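Local structure of NANS (YJHS), A 9-O-acetyl N-acetylneuraminic acid esterase (Escherichia coli O157:H7 EDL933, 3PT5) at residues V23-G28 and L184-M189; P50-L55 and I74-C79; G139-Y144 and D160-Q165; T238-K243 and L308-F313. The protein probably removes the 9-O-acetyl group from 9-O-acetyl-N-acetylneuraminate, an SGNH-hydrolase reaction that lets the bacterium grow on this host-derived sialic acid. One frame throughout, in Å; residues are numbered along the deposited sequence.

Contact 1. Residues V23-G28 and L184-M189; sequences VLTVAG and LGVCWM
Residues 23-28 and 184-189 run side by side as parallel strands in the central sheet of the SGNH-hydrolase fold. Five backbone hydrogen bonds alternate in direction along the pair, from Leu184 N to Val23 O (2.7 Å) through to Met189 N to Ala27 O (3.0 Å). Side chains alternate between the faces of the sheet: Leu24 and Cys187 on one, Thr25, Val186, Ala27 and Trp188 on the other. That second face is covered by helix 162-176, where Thr171 bonds the hydroxyl of Thr25. On the first face, CD2 of Leu24 meets SG of Cys187 at 3.6 Å, and both side chains pack against Ile330 of helix 315-335. On the opposite face Trp188 reaches across: from CB its CG lies anti to the backbone N (chi1 176°), and this turns the indole over the neighbouring strand. CD2 comes near Ala27 O. CE3 rests 3.7 Å from Ala27 CB, a methyl small enough to let the ring lie so close. CZ3 meets Gly28 N, also at 3.7 Å, and CH2 reaches Gly28 CA. In the five-membered ring, NE1 is hydrogen-bonded to the hydroxyl of Tyr257. At the backbone angles of Gly28 a side chain would press on the preceding carbonyl oxygen and on Met189 O, so the residue without one suits the place. Gly28 CA sits over the six-membered ring of Trp188, 4.1 Å from its centroid, as a CH-pi contact.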
loop_
_atom_site.group_PDB
_atom_site.type_symbol
_atom_site.label_atom_id
_atom_site.label_comp_id
_atom_site.label_asym_id
_atom_site.label_seq_id
_atom_site.Cartn_x
_atom_site.Cartn_y
_atom_site.Cartn_z
ATOM N N VAL A 23 -4.326 -0.304 -13.847
ATOM C CA VAL A 23 -4.128 0.641 -12.749
ATOM C C VAL A 23 -4.626 -0.004 -11.450
ATOM O O VAL A 23 -5.723 -0.561 -11.404
ATOM C CB VAL A 23 -4.850 1.992 -13.012
ATOM C CG1 VAL A 23 -4.820 2.873 -11.774
ATOM C CG2 VAL A 23 -4.238 2.741 -14.216
ATOM N N LEU A 24 -3.785 0.035 -10.410
ATOM C CA LEU A 24 -4.179 -0.456 -9.089
ATOM C C LEU A 24 -3.819 0.628 -8.079
ATOM O O LEU A 24 -2.683 1.066 -8.044
ATOM C CB LEU A 24 -3.446 -1.763 -8.774
ATOM C CG LEU A 24 -3.824 -2.554 -7.526
ATOM C CD1 LEU A 24 -5.207 -3.241 -7.705
ATOM C CD2 LEU A 24 -2.743 -3.583 -7.235
ATOM N N THR A 25 -4.806 1.088 -7.304
ATOM C CA THR A 25 -4.563 2.064 -6.238
ATOM C C THR A 25 -4.237 1.311 -4.950
ATOM O O THR A 25 -4.831 0.310 -4.666
ATOM C CB THR A 25 -5.792 2.954 -6.035
ATOM O OG1 THR A 25 -5.961 3.747 -7.221
ATOM C CG2 THR A 25 -5.612 3.903 -4.848
ATOM N N VAL A 26 -3.280 1.826 -4.180
ATOM C CA VAL A 26 -2.860 1.204 -2.929
ATOM C C VAL A 26 -3.003 2.273 -1.878
ATOM O O VAL A 26 -2.461 3.369 -2.046
ATOM C CB VAL A 26 -1.407 0.661 -3.000
ATOM C CG1 VAL A 26 -1.031 -0.002 -1.678
ATOM C CG2 VAL A 26 -1.317 -0.361 -4.127
ATOM N N ALA A 27 -3.782 1.996 -0.829
ATOM C CA ALA A 27 -4.080 3.052 0.143
ATOM C C ALA A 27 -4.276 2.482 1.546
ATOM O O ALA A 27 -4.428 1.251 1.742
ATOM C CB ALA A 27 -5.328 3.818 -0.312
ATOM N N GLY A 28 -4.254 3.378 2.542
ATOM C CA GLY A 28 -4.416 3.004 3.909
ATOM C C GLY A 28 -3.346 3.542 4.818
ATOM O O GLY A 28 -2.818 4.625 4.566
ATOM N N LEU A 184 -8.100 -1.792 -11.907
ATOM C CA LEU A 184 -8.235 -3.123 -11.319
ATOM C C LEU A 184 -8.861 -3.072 -9.928
ATOM O O LEU A 184 -9.288 -4.105 -9.403
ATOM C CB LEU A 184 -6.881 -3.818 -11.219
ATOM C CG LEU A 184 -6.161 -4.296 -12.488
ATOM C CD1 LEU A 184 -4.741 -4.728 -12.138
ATOM C CD2 LEU A 184 -6.946 -5.434 -13.188
ATOM N N GLY A 185 -8.842 -1.891 -9.304
ATOM C CA GLY A 185 -9.409 -1.744 -7.960
ATOM C C GLY A 185 -8.437 -1.118 -6.984
ATOM O O GLY A 185 -7.421 -0.562 -7.385
ATOM N N VAL A 186 -8.826 -1.152 -5.701
ATOM C CA VAL A 186 -8.070 -0.539 -4.613
ATOM C C VAL A 186 -7.595 -1.644 -3.681
ATOM O O VAL A 186 -8.380 -2.480 -3.266
ATOM C CB VAL A 186 -8.951 0.453 -3.807
ATOM C CG1 VAL A 186 -8.202 1.050 -2.605
ATOM C CG2 VAL A 186 -9.503 1.576 -4.711
ATOM N N CYS A 187 -6.308 -1.639 -3.369
ATOM C CA CYS A 187 -5.760 -2.445 -2.281
ATOM C C CYS A 187 -5.695 -1.532 -1.072
ATOM O O CYS A 187 -4.925 -0.589 -1.034
ATOM C CB CYS A 187 -4.356 -2.972 -2.631
ATOM S SG CYS A 187 -4.416 -4.101 -4.041
ATOM N N TRP A 188 -6.511 -1.852 -0.083
ATOM C CA TRP A 188 -6.706 -1.030 1.115
ATOM C C TRP A 188 -6.241 -1.821 2.326
ATOM O O TRP A 188 -6.742 -2.909 2.537
ATOM C CB TRP A 188 -8.206 -0.783 1.252
ATOM C CG TRP A 188 -8.614 -0.040 2.464
ATOM C CD1 TRP A 188 -9.208 -0.567 3.574
ATOM C CD2 TRP A 188 -8.455 1.375 2.723
ATOM N NE1 TRP A 188 -9.449 0.431 4.503
ATOM C CE2 TRP A 188 -8.978 1.621 4.015
ATOM C CE3 TRP A 188 -7.895 2.447 2.003
ATOM C CZ2 TRP A 188 -8.991 2.900 4.593
ATOM C CZ3 TRP A 188 -7.900 3.724 2.585
ATOM C CH2 TRP A 188 -8.457 3.934 3.860
ATOM N N MET A 189 -5.324 -1.270 3.143
ATOM C CA MET A 189 -5.006 -1.890 4.428
ATOM C C MET A 189 -4.984 -0.788 5.429
ATOM O O MET A 189 -4.076 0.029 5.426
ATOM C CB MET A 189 -3.647 -2.614 4.438
ATOM C CG MET A 189 -3.697 -3.842 3.575
ATOM S SD MET A 189 -2.172 -4.720 3.368
ATOM C CE MET A 189 -1.933 -5.407 5.001
#

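Contact 2. Residues P50-L55 and I74-C79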
loop_
_atom_site.group_PDB
_atom_site.type_symbol
_atom_site.label_atom_id
_atom_site.label_comp_id
_atom_site.label_asym_id
_atom_site.label_seq_id
_atom_site.Cartn_x
_atom_site.Cartn_y
_atom_site.Cartn_z
ATOM N N PRO A 50 10.798 -2.501 -16.126
ATOM C CA PRO A 50 10.409 -1.384 -16.985
ATOM C C PRO A 50 8.919 -1.231 -17.286
ATOM O O PRO A 50 8.493 -0.169 -17.736
ATOM C CB PRO A 50 11.167 -1.656 -18.292
ATOM C CG PRO A 50 12.264 -2.548 -17.936
ATOM C CD PRO A 50 11.807 -3.372 -16.762
ATOM N N ARG A 51 8.138 -2.294 -17.080
ATOM C CA ARG A 51 6.716 -2.238 -17.349
ATOM C C ARG A 51 5.889 -1.896 -16.107
ATOM O O ARG A 51 4.658 -1.803 -16.196
ATOM C CB ARG A 51 6.228 -3.537 -17.993
ATOM C CG ARG A 51 6.696 -3.706 -19.441
ATOM C CD ARG A 51 6.435 -5.146 -19.849
ATOM N NE ARG A 51 5.011 -5.441 -19.949
ATOM C CZ ARG A 51 4.496 -6.672 -19.880
ATOM N NH1 ARG A 51 5.307 -7.724 -19.704
ATOM N NH2 ARG A 51 3.184 -6.867 -19.986
ATOM N N ILE A 52 6.563 -1.674 -14.971
ATOM C CA ILE A 52 5.841 -1.516 -13.699
ATOM C C ILE A 52 6.168 -0.141 -13.139
ATOM O O ILE A 52 7.331 0.130 -12.817
ATOM C CB ILE A 52 6.259 -2.585 -12.690
ATOM C CG1 ILE A 52 5.910 -3.972 -13.236
ATOM C CG2 ILE A 52 5.578 -2.341 -11.315
ATOM C CD1 ILE A 52 6.319 -5.105 -12.342
ATOM N N LYS A 53 5.148 0.691 -13.069
ATOM C CA LYS A 53 5.277 2.138 -12.814
ATOM C C LYS A 53 4.432 2.568 -11.626
ATOM O O LYS A 53 3.632 1.780 -11.095
ATOM C CB LYS A 53 4.858 2.929 -14.062
ATOM C CG LYS A 53 5.592 2.565 -15.310
ATOM C CD LYS A 53 7.049 3.006 -15.260
ATOM C CE LYS A 53 7.711 2.735 -16.617
ATOM N NZ LYS A 53 9.192 2.805 -16.458
ATOM N N GLN A 54 4.671 3.795 -11.174
ATOM C CA GLN A 54 3.841 4.399 -10.139
ATOM C C GLN A 54 3.644 5.855 -10.468
ATOM O O GLN A 54 4.382 6.411 -11.275
ATOM C CB GLN A 54 4.469 4.228 -8.744
ATOM C CG GLN A 54 5.812 5.023 -8.555
ATOM C CD GLN A 54 6.423 4.826 -7.198
ATOM O OE1 GLN A 54 5.733 4.970 -6.178
ATOM N NE2 GLN A 54 7.734 4.499 -7.157
ATOM N N LEU A 55 2.646 6.468 -9.852
ATOM C CA LEU A 55 2.502 7.918 -9.920
ATOM C C LEU A 55 3.381 8.573 -8.875
ATOM O O LEU A 55 3.240 8.314 -7.687
ATOM C CB LEU A 55 1.048 8.354 -9.748
ATOM C CG LEU A 55 -0.011 8.066 -10.819
ATOM C CD1 LEU A 55 -1.257 8.853 -10.471
ATOM C CD2 LEU A 55 0.437 8.457 -12.210
ATOM N N ILE A 74 6.697 7.100 -13.150
ATOM C CA ILE A 74 8.072 6.752 -12.809
ATOM C C ILE A 74 8.159 5.258 -12.426
ATOM O O ILE A 74 7.141 4.608 -12.203
ATOM C CB ILE A 74 8.639 7.664 -11.672
ATOM C CG1 ILE A 74 7.873 7.426 -10.369
ATOM C CG2 ILE A 74 8.594 9.129 -12.098
ATOM C CD1 ILE A 74 8.579 7.979 -9.100
ATOM N N PRO A 75 9.375 4.708 -12.367
ATOM C CA PRO A 75 9.484 3.308 -11.946
ATOM C C PRO A 75 8.925 3.056 -10.547
ATOM O O PRO A 75 9.100 3.870 -9.635
ATOM C CB PRO A 75 10.979 3.037 -11.958
ATOM C CG PRO A 75 11.554 4.058 -12.954
ATOM C CD PRO A 75 10.685 5.288 -12.726
ATOM N N LEU A 76 8.244 1.922 -10.394
ATOM C CA LEU A 76 7.815 1.512 -9.049
ATOM C C LEU A 76 8.946 0.740 -8.412
ATOM O O LEU A 76 9.556 -0.106 -9.054
ATOM C CB LEU A 76 6.564 0.652 -9.114
ATOM C CG LEU A 76 6.141 -0.027 -7.812
ATOM C CD1 LEU A 76 5.743 0.954 -6.740
ATOM C CD2 LEU A 76 4.977 -0.987 -8.137
ATOM N N THR A 77 9.232 1.040 -7.144
ATOM C CA THR A 77 10.331 0.356 -6.461
ATOM C C THR A 77 9.829 -0.220 -5.145
ATOM O O THR A 77 8.628 -0.185 -4.868
ATOM C CB THR A 77 11.588 1.259 -6.227
ATOM O OG1 THR A 77 11.353 2.202 -5.167
ATOM C CG2 THR A 77 11.930 2.046 -7.510
ATOM N N HIS A 78 10.749 -0.759 -4.354
ATOM C CA HIS A 78 10.363 -1.345 -3.054
ATOM C C HIS A 78 9.855 -0.341 -2.026
ATOM O O HIS A 78 9.198 -0.725 -1.052
ATOM C CB HIS A 78 11.531 -2.123 -2.475
ATOM C CG HIS A 78 12.708 -1.255 -2.169
ATOM N ND1 HIS A 78 13.676 -0.969 -3.114
ATOM C CD2 HIS A 78 13.063 -0.584 -1.046
ATOM C CE1 HIS A 78 14.579 -0.161 -2.576
ATOM N NE2 HIS A 78 14.227 0.098 -1.330
ATOM N N CYS A 79 10.131 0.948 -2.249
ATOM C CA CYS A 79 9.723 1.981 -1.295
ATOM C C CYS A 79 8.967 3.086 -2.020
ATOM O O CYS A 79 9.583 4.054 -2.466
ATOM C CB CYS A 79 10.955 2.526 -0.556
ATOM S SG CYS A 79 10.517 3.486 0.894
HETATM O O HOH W 1 9.168 -1.291 -11.394
HETATM O O HOH W 2 10.051 4.524 -5.552
#
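Strands 52-55 and 73-75 pair antiparallel, with Gln54 and Ile74 forming a hydrogen-bonded pair and Lys53 and Pro75 the adjoining non-hydrogen-bonded one, after which the second chain bends off. Gln54 N donates to Ile74 O (2.8 Å) and Ile74 N returns the bond to Gln54 O (3.1 Å). Pro75 is well placed: its nitrogen faces away from strand 52-55, so the missing N-H costs this pairing nothing. Beyond the bend, Leu76 N still finds Ile52 O, in a nearly straight bond (174°) with the donor tilted from the carbonyl plane. Gln54 has the largest share of the contact. Its CG stands between the backbone N and the carbonyl carbon (chi1 67°), and from there the extended chain follows the departing segment. CG packs on Ile74 CG1 at 3.6 Å, while NE2 donates in its own amide plane to Pro75 O at 2.9 Å. The second hydrogen of NE2 goes to a water that also bonds Cys79 O and Thr77 OG1, itself hydrogen-bonded to Tyr101 OH, and OE1 accepts from His81 N; the amide is thus fixed in rotation. The buried Thr77 N has no partner. Ile52 CG2 and Leu76 CD2 meet at 3.5 Å, and the aliphatic CD of Lys53 lies beside Ile74 O. Strand 52-55 is flanked on its other edge by strand 122-130, and Ala111 of helix 107-114 packs against both Ile52 and Leu76.

Contact 3. Residues G139-Y144 and D160-Q165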
loop_
_atom_site.group_PDB
_atom_site.type_symbol
_atom_site.label_atom_id
_atom_site.label_comp_id
_atom_site.label_asym_id
_atom_site.label_seq_id
_atom_site.Cartn_x
_atom_site.Cartn_y
_atom_site.Cartn_z
ATOM N N GLY A 139 -6.251 12.026 14.170
ATOM C CA GLY A 139 -5.203 12.448 13.266
ATOM C C GLY A 139 -5.487 13.818 12.682
ATOM O O GLY A 139 -6.631 14.136 12.395
ATOM N N SER A 140 -4.439 14.619 12.529
ATOM C CA SER A 140 -4.537 15.940 11.900
ATOM C C SER A 140 -5.114 15.860 10.485
ATOM O O SER A 140 -4.821 14.926 9.755
ATOM C CB SER A 140 -3.149 16.601 11.881
ATOM O OG SER A 140 -2.174 15.704 11.379
ATOM N N GLU A 141 -5.938 16.829 10.097
ATOM C CA GLU A 141 -6.450 16.907 8.713
ATOM C C GLU A 141 -5.347 17.095 7.689
ATOM O O GLU A 141 -5.399 16.524 6.598
ATOM C CB GLU A 141 -7.403 18.100 8.514
ATOM C CG GLU A 141 -8.825 17.928 8.957
ATOM C CD GLU A 141 -9.666 17.070 8.031
ATOM O OE1 GLU A 141 -9.977 17.495 6.881
ATOM O OE2 GLU A 141 -10.064 15.976 8.488
ATOM N N GLY A 142 -4.376 17.940 8.025
ATOM C CA GLY A 142 -3.420 18.428 7.034
ATOM C C GLY A 142 -4.117 19.268 5.969
ATOM O O GLY A 142 -5.226 19.748 6.169
ATOM N N THR A 143 -3.465 19.440 4.831
ATOM C CA THR A 143 -4.021 20.222 3.729
ATOM C C THR A 143 -3.822 19.459 2.429
ATOM O O THR A 143 -3.074 18.475 2.388
ATOM C CB THR A 143 -3.360 21.631 3.633
ATOM O OG1 THR A 143 -1.931 21.499 3.548
ATOM C CG2 THR A 143 -3.695 22.445 4.869
ATOM N N TYR A 144 -4.508 19.903 1.375
ATOM C CA TYR A 144 -4.320 19.330 0.051
ATOM C C TYR A 144 -3.825 20.416 -0.895
ATOM O O TYR A 144 -4.414 21.485 -0.944
ATOM C CB TYR A 144 -5.615 18.708 -0.486
ATOM C CG TYR A 144 -5.385 18.016 -1.818
ATOM C CD1 TYR A 144 -4.738 16.777 -1.872
ATOM C CD2 TYR A 144 -5.794 18.600 -3.010
ATOM C CE1 TYR A 144 -4.492 16.149 -3.088
ATOM C CE2 TYR A 144 -5.559 17.970 -4.237
ATOM C CZ TYR A 144 -4.908 16.748 -4.262
ATOM O OH TYR A 144 -4.677 16.117 -5.464
ATOM N N ASP A 160 -13.885 13.769 1.952
ATOM C CA ASP A 160 -13.348 15.136 1.754
ATOM C C ASP A 160 -12.139 15.642 2.563
ATOM O O ASP A 160 -11.745 16.813 2.440
ATOM C CB ASP A 160 -14.471 16.176 1.692
ATOM C CG ASP A 160 -15.414 15.931 0.508
ATOM O OD1 ASP A 160 -14.939 15.568 -0.609
ATOM O OD2 ASP A 160 -16.629 16.092 0.708
ATOM N N THR A 161 -11.511 14.761 3.337
ATOM C CA THR A 161 -10.202 15.087 3.911
ATOM C C THR A 161 -9.118 15.144 2.824
ATOM O O THR A 161 -9.311 14.576 1.728
ATOM C CB THR A 161 -9.766 14.028 4.938
ATOM O OG1 THR A 161 -9.480 12.809 4.245
ATOM C CG2 THR A 161 -10.843 13.778 5.954
ATOM N N PRO A 162 -7.976 15.804 3.107
ATOM C CA PRO A 162 -6.847 15.773 2.183
ATOM C C PRO A 162 -6.440 14.386 1.717
ATOM O O PRO A 162 -6.128 14.224 0.541
ATOM C CB PRO A 162 -5.724 16.426 2.978
ATOM C CG PRO A 162 -6.479 17.480 3.754
ATOM C CD PRO A 162 -7.814 16.894 4.100
ATOM N N LEU A 163 -6.434 13.402 2.611
ATOM C CA LEU A 163 -6.094 12.038 2.203
ATOM C C LEU A 163 -7.103 11.470 1.222
ATOM O O LEU A 163 -6.716 10.806 0.263
ATOM C CB LEU A 163 -5.926 11.108 3.403
ATOM C CG LEU A 163 -4.668 11.283 4.261
ATOM C CD1 LEU A 163 -4.696 10.266 5.382
ATOM C CD2 LEU A 163 -3.375 11.133 3.434
ATOM N N TYR A 164 -8.393 11.749 1.435
ATOM C CA TYR A 164 -9.414 11.308 0.496
ATOM C C TYR A 164 -9.237 11.973 -0.874
ATOM O O TYR A 164 -9.322 11.316 -1.905
ATOM C CB TYR A 164 -10.834 11.553 1.026
ATOM C CG TYR A 164 -11.877 11.250 -0.020
ATOM C CD1 TYR A 164 -12.337 9.946 -0.204
ATOM C CD2 TYR A 164 -12.361 12.259 -0.873
ATOM C CE1 TYR A 164 -13.283 9.637 -1.183
ATOM C CE2 TYR A 164 -13.305 11.958 -1.865
ATOM C CZ TYR A 164 -13.754 10.649 -2.012
ATOM O OH TYR A 164 -14.672 10.321 -2.992
ATOM N N GLN A 165 -8.974 13.276 -0.866
ATOM C CA GLN A 165 -8.781 14.062 -2.084
ATOM C C GLN A 165 -7.619 13.547 -2.894
ATOM O O GLN A 165 -7.675 13.528 -4.114
ATOM C CB GLN A 165 -8.495 15.509 -1.720
ATOM C CG GLN A 165 -9.698 16.245 -1.192
ATOM C CD GLN A 165 -9.342 17.677 -0.832
ATOM O OE1 GLN A 165 -8.952 18.472 -1.702
ATOM N NE2 GLN A 165 -9.437 18.007 0.456
HETATM O O HOH W 3 -6.217 14.018 5.651
#
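Tyr144 lays one face of its ring against the side chain of Gln165, with Gln165 CB 4.1 Å from the ring centroid and 15° off the normal, a CH-pi contact. The terminal amide of Gln165 continues past the rim, its plane turned 46° from that of the ring, and brings OE1 to 3.4 Å from Tyr144 CD2, while NE2 donates to Asp160 O from above that carbonyl's plane, which helps hold the amide. The phenol is thrown over the helix because its CG is anti to the backbone N (chi1 -175°), and its hydroxyl bonds Ser169. Pro162 presents the edge of its ring to the loop: CG meets Glu141 O at 3.2 Å, and CB meets Thr143 O at 3.4 Å. Thr161 and Pro162 begin helix 162-176. Thr161 is the N-cap, its OG1 accepting from Tyr164 N and also hydrogen-bonded to Arg156 O, and proline suits the first turn, where a backbone N-H has no helical acceptor. The next such N-H, that of Leu163, donates to a water that in turn donates to Glu141 O. The Glu141 chain, bent at chi2, crosses Thr161 at about a right angle and sets OE2 3.4 Å from the Thr161 CG2 methyl.

Contact 4. Residues T238-K243 and L308-F313; sequences TTWYWK and LRSSHF
The N terminus of the short helix 240-245 docks here on the loop 308-313, which leads into the C-terminal helix 315-335 of this SGNH hydrolase. Thr239, the N-cap, joins the two segments through both branches of its side chain. Its hydroxyl donates to Ser310 O at 2.8 Å, in the carbonyl plane, and accepts a weak capping bond from Tyr241 N. On the other branch, CG2 sits over the centre of the Phe313 ring, 3.7 Å away and almost on the ring normal, a CH-pi contact. A residue bearing both a hydroxyl and a methyl on CB suits a place between a carbonyl and an aromatic face. Phe313 CZ reaches on to the backbone of Thr238. Serines fit the tight middle of the contact: Ser310 CB comes to 3.5 Å from Trp240 CZ2, with OG near Tyr241 CB, and Ser311 OG donates to Leu308 O within its own loop. Tyr241 projects with CG anti to the backbone N (chi1 167°); this sends its hydroxyl end to Leu308 CD1, while CD2 lies over the Trp242 ring. The loop also carries His312, whose side chain touches Ser30. Ser30 lies in a Gly-Gln-Ser-Asn sequence of the kind that carries the nucleophile in SGNH hydrolases, so Ser30 and His312 probably belong to the active site. Ser311 O accepts from Asn31 ND2 and also, on a lone pair in the carbonyl plane, from Trp242 NE1 at 2.9 Å, with the oxygen lying in the plane of the indole.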
loop_
_atom_site.group_PDB
_atom_site.type_symbol
_atom_site.label_atom_id
_atom_site.label_comp_id
_atom_site.label_asym_id
_atom_site.label_seq_id
_atom_site.Cartn_x
_atom_site.Cartn_y
_atom_site.Cartn_z
ATOM N N THR A 238 -4.547 -7.412 9.281
ATOM C CA THR A 238 -3.460 -6.762 10.011
ATOM C C THR A 238 -2.641 -7.833 10.746
ATOM O O THR A 238 -2.905 -9.036 10.587
ATOM C CB THR A 238 -4.002 -5.678 10.962
ATOM O OG1 THR A 238 -2.903 -4.955 11.550
ATOM C CG2 THR A 238 -4.880 -6.261 12.034
ATOM N N THR A 239 -1.616 -7.405 11.497
ATOM C CA THR A 239 -0.724 -8.352 12.173
ATOM C C THR A 239 -1.312 -8.910 13.458
ATOM O O THR A 239 -2.277 -8.363 14.006
ATOM C CB THR A 239 0.640 -7.734 12.547
ATOM O OG1 THR A 239 0.497 -6.956 13.744
ATOM C CG2 THR A 239 1.165 -6.881 11.421
ATOM N N TRP A 240 -0.655 -9.943 13.972
ATOM C CA TRP A 240 -1.131 -10.617 15.162
ATOM C C TRP A 240 -1.144 -9.705 16.365
ATOM O O TRP A 240 -1.963 -9.891 17.260
ATOM C CB TRP A 240 -0.278 -11.849 15.462
ATOM C CG TRP A 240 1.183 -11.617 15.757
ATOM C CD1 TRP A 240 2.234 -11.765 14.871
ATOM C CD2 TRP A 240 1.770 -11.303 17.027
ATOM N NE1 TRP A 240 3.437 -11.532 15.524
ATOM C CE2 TRP A 240 3.177 -11.256 16.841
ATOM C CE3 TRP A 240 1.246 -11.053 18.313
ATOM C CZ2 TRP A 240 4.060 -10.942 17.884
ATOM C CZ3 TRP A 240 2.138 -10.743 19.352
ATOM C CH2 TRP A 240 3.523 -10.685 19.121
ATOM N N TYR A 241 -0.239 -8.723 16.382
ATOM C CA TYR A 241 -0.187 -7.745 17.497
ATOM C C TYR A 241 -1.550 -7.054 17.681
ATOM O O TYR A 241 -2.113 -6.982 18.819
ATOM C CB TYR A 241 0.921 -6.698 17.263
ATOM C CG TYR A 241 0.750 -5.540 18.229
ATOM C CD1 TYR A 241 1.159 -5.662 19.555
ATOM C CD2 TYR A 241 0.117 -4.370 17.839
ATOM C CE1 TYR A 241 0.973 -4.628 20.468
ATOM C CE2 TYR A 241 -0.091 -3.320 18.744
ATOM C CZ TYR A 241 0.339 -3.476 20.056
ATOM O OH TYR A 241 0.148 -2.469 20.953
ATOM N N TRP A 242 -2.085 -6.542 16.574
ATOM C CA TRP A 242 -3.313 -5.743 16.598
ATOM C C TRP A 242 -4.535 -6.617 16.916
ATOM O O TRP A 242 -5.380 -6.264 17.733
ATOM C CB TRP A 242 -3.465 -5.066 15.233
ATOM C CG TRP A 242 -2.386 -4.061 14.979
ATOM C CD1 TRP A 242 -1.274 -4.215 14.165
ATOM C CD2 TRP A 242 -2.258 -2.774 15.592
ATOM N NE1 TRP A 242 -0.515 -3.082 14.193
ATOM C CE2 TRP A 242 -1.069 -2.178 15.067
ATOM C CE3 TRP A 242 -3.035 -2.055 16.514
ATOM C CZ2 TRP A 242 -0.642 -0.894 15.432
ATOM C CZ3 TRP A 242 -2.608 -0.760 16.886
ATOM C CH2 TRP A 242 -1.411 -0.200 16.341
ATOM N N LYS A 243 -4.588 -7.779 16.289
ATOM C CA LYS A 243 -5.647 -8.753 16.572
ATOM C C LYS A 243 -5.674 -9.238 18.007
ATOM O O LYS A 243 -6.758 -9.426 18.568
ATOM C CB LYS A 243 -5.486 -9.979 15.705
ATOM C CG LYS A 243 -5.572 -9.749 14.247
ATOM C CD LYS A 243 -5.388 -11.071 13.642
ATOM C CE LYS A 243 -5.521 -11.055 12.154
ATOM N NZ LYS A 243 -6.164 -12.336 11.729
ATOM N N LEU A 308 7.309 -0.520 18.731
ATOM C CA LEU A 308 6.519 -1.757 18.669
ATOM C C LEU A 308 6.831 -2.509 17.382
ATOM O O LEU A 308 6.363 -2.122 16.317
ATOM C CB LEU A 308 5.015 -1.426 18.708
ATOM C CG LEU A 308 4.412 -1.023 20.060
ATOM C CD1 LEU A 308 2.960 -0.548 19.901
ATOM C CD2 LEU A 308 4.493 -2.168 21.083
ATOM N N ARG A 309 7.610 -3.571 17.473
ATOM C CA ARG A 309 8.118 -4.242 16.254
ATOM C C ARG A 309 7.042 -5.041 15.534
ATOM O O ARG A 309 6.977 -5.024 14.302
ATOM C CB ARG A 309 9.312 -5.159 16.581
ATOM C CG ARG A 309 10.385 -4.547 17.536
ATOM C CD ARG A 309 10.960 -3.214 17.016
ATOM N NE ARG A 309 11.679 -3.339 15.729
ATOM C CZ ARG A 309 12.862 -3.954 15.571
ATOM N NH1 ARG A 309 13.451 -4.558 16.603
ATOM N NH2 ARG A 309 13.443 -3.991 14.375
ATOM N N SER A 310 6.220 -5.735 16.314
ATOM C CA SER A 310 5.199 -6.674 15.819
ATOM C C SER A 310 3.979 -5.976 15.192
ATOM O O SER A 310 3.073 -6.629 14.662
ATOM C CB SER A 310 4.727 -7.589 16.972
ATOM O OG SER A 310 4.217 -6.783 18.025
ATOM N N SER A 311 3.977 -4.653 15.188
ATOM C CA SER A 311 2.852 -3.938 14.641
ATOM C C SER A 311 2.837 -3.844 13.112
ATOM O O SER A 311 1.799 -3.460 12.519
ATOM C CB SER A 311 2.795 -2.533 15.246
ATOM O OG SER A 311 3.977 -1.814 14.919
ATOM N N HIS A 312 3.972 -4.162 12.491
ATOM C CA HIS A 312 4.076 -4.149 11.035
ATOM C C HIS A 312 4.597 -5.447 10.445
ATOM O O HIS A 312 5.456 -6.136 11.044
ATOM C CB HIS A 312 4.992 -3.037 10.554
ATOM C CG HIS A 312 4.767 -1.757 11.244
ATOM N ND1 HIS A 312 5.487 -1.135 12.201
ATOM C CD2 HIS A 312 3.709 -0.929 10.938
ATOM C CE1 HIS A 312 4.846 0.043 12.474
ATOM N NE2 HIS A 312 3.772 0.140 11.713
ATOM N N PHE A 313 4.084 -5.765 9.249
ATOM C CA PHE A 313 4.565 -6.942 8.508
ATOM C C PHE A 313 5.990 -6.751 8.031
ATOM O O PHE A 313 6.411 -5.625 7.759
ATOM C CB PHE A 313 3.693 -7.215 7.309
ATOM C CG PHE A 313 2.308 -7.645 7.664
ATOM C CD1 PHE A 313 2.072 -8.936 8.185
ATOM C CD2 PHE A 313 1.248 -6.788 7.394
ATOM C CE1 PHE A 313 0.763 -9.334 8.487
ATOM C CE2 PHE A 313 -0.079 -7.184 7.666
ATOM C CZ PHE A 313 -0.295 -8.447 8.221
#

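How the contacts relate
From the N terminus, strand 20-28 is laid down first, but its pairing in contact 1 waits until 184-189, closing a loop of some 155 residues. Within it nest contact 2, a short return that sets strand 73-75 on the edge of the same sheet, and contact 3, which fastens the loop after strand 122-130 to the start of helix 162-176. That helix then leads into strand 182-189. Contacts 2 and 3 follow in series. Contact 4 opens only after contact 1 has closed, tying helix 240-245 to the loop before helix 315-335. It touches contact 1 directly, Met189 CE lying 3.7 Å from Phe313 CE2.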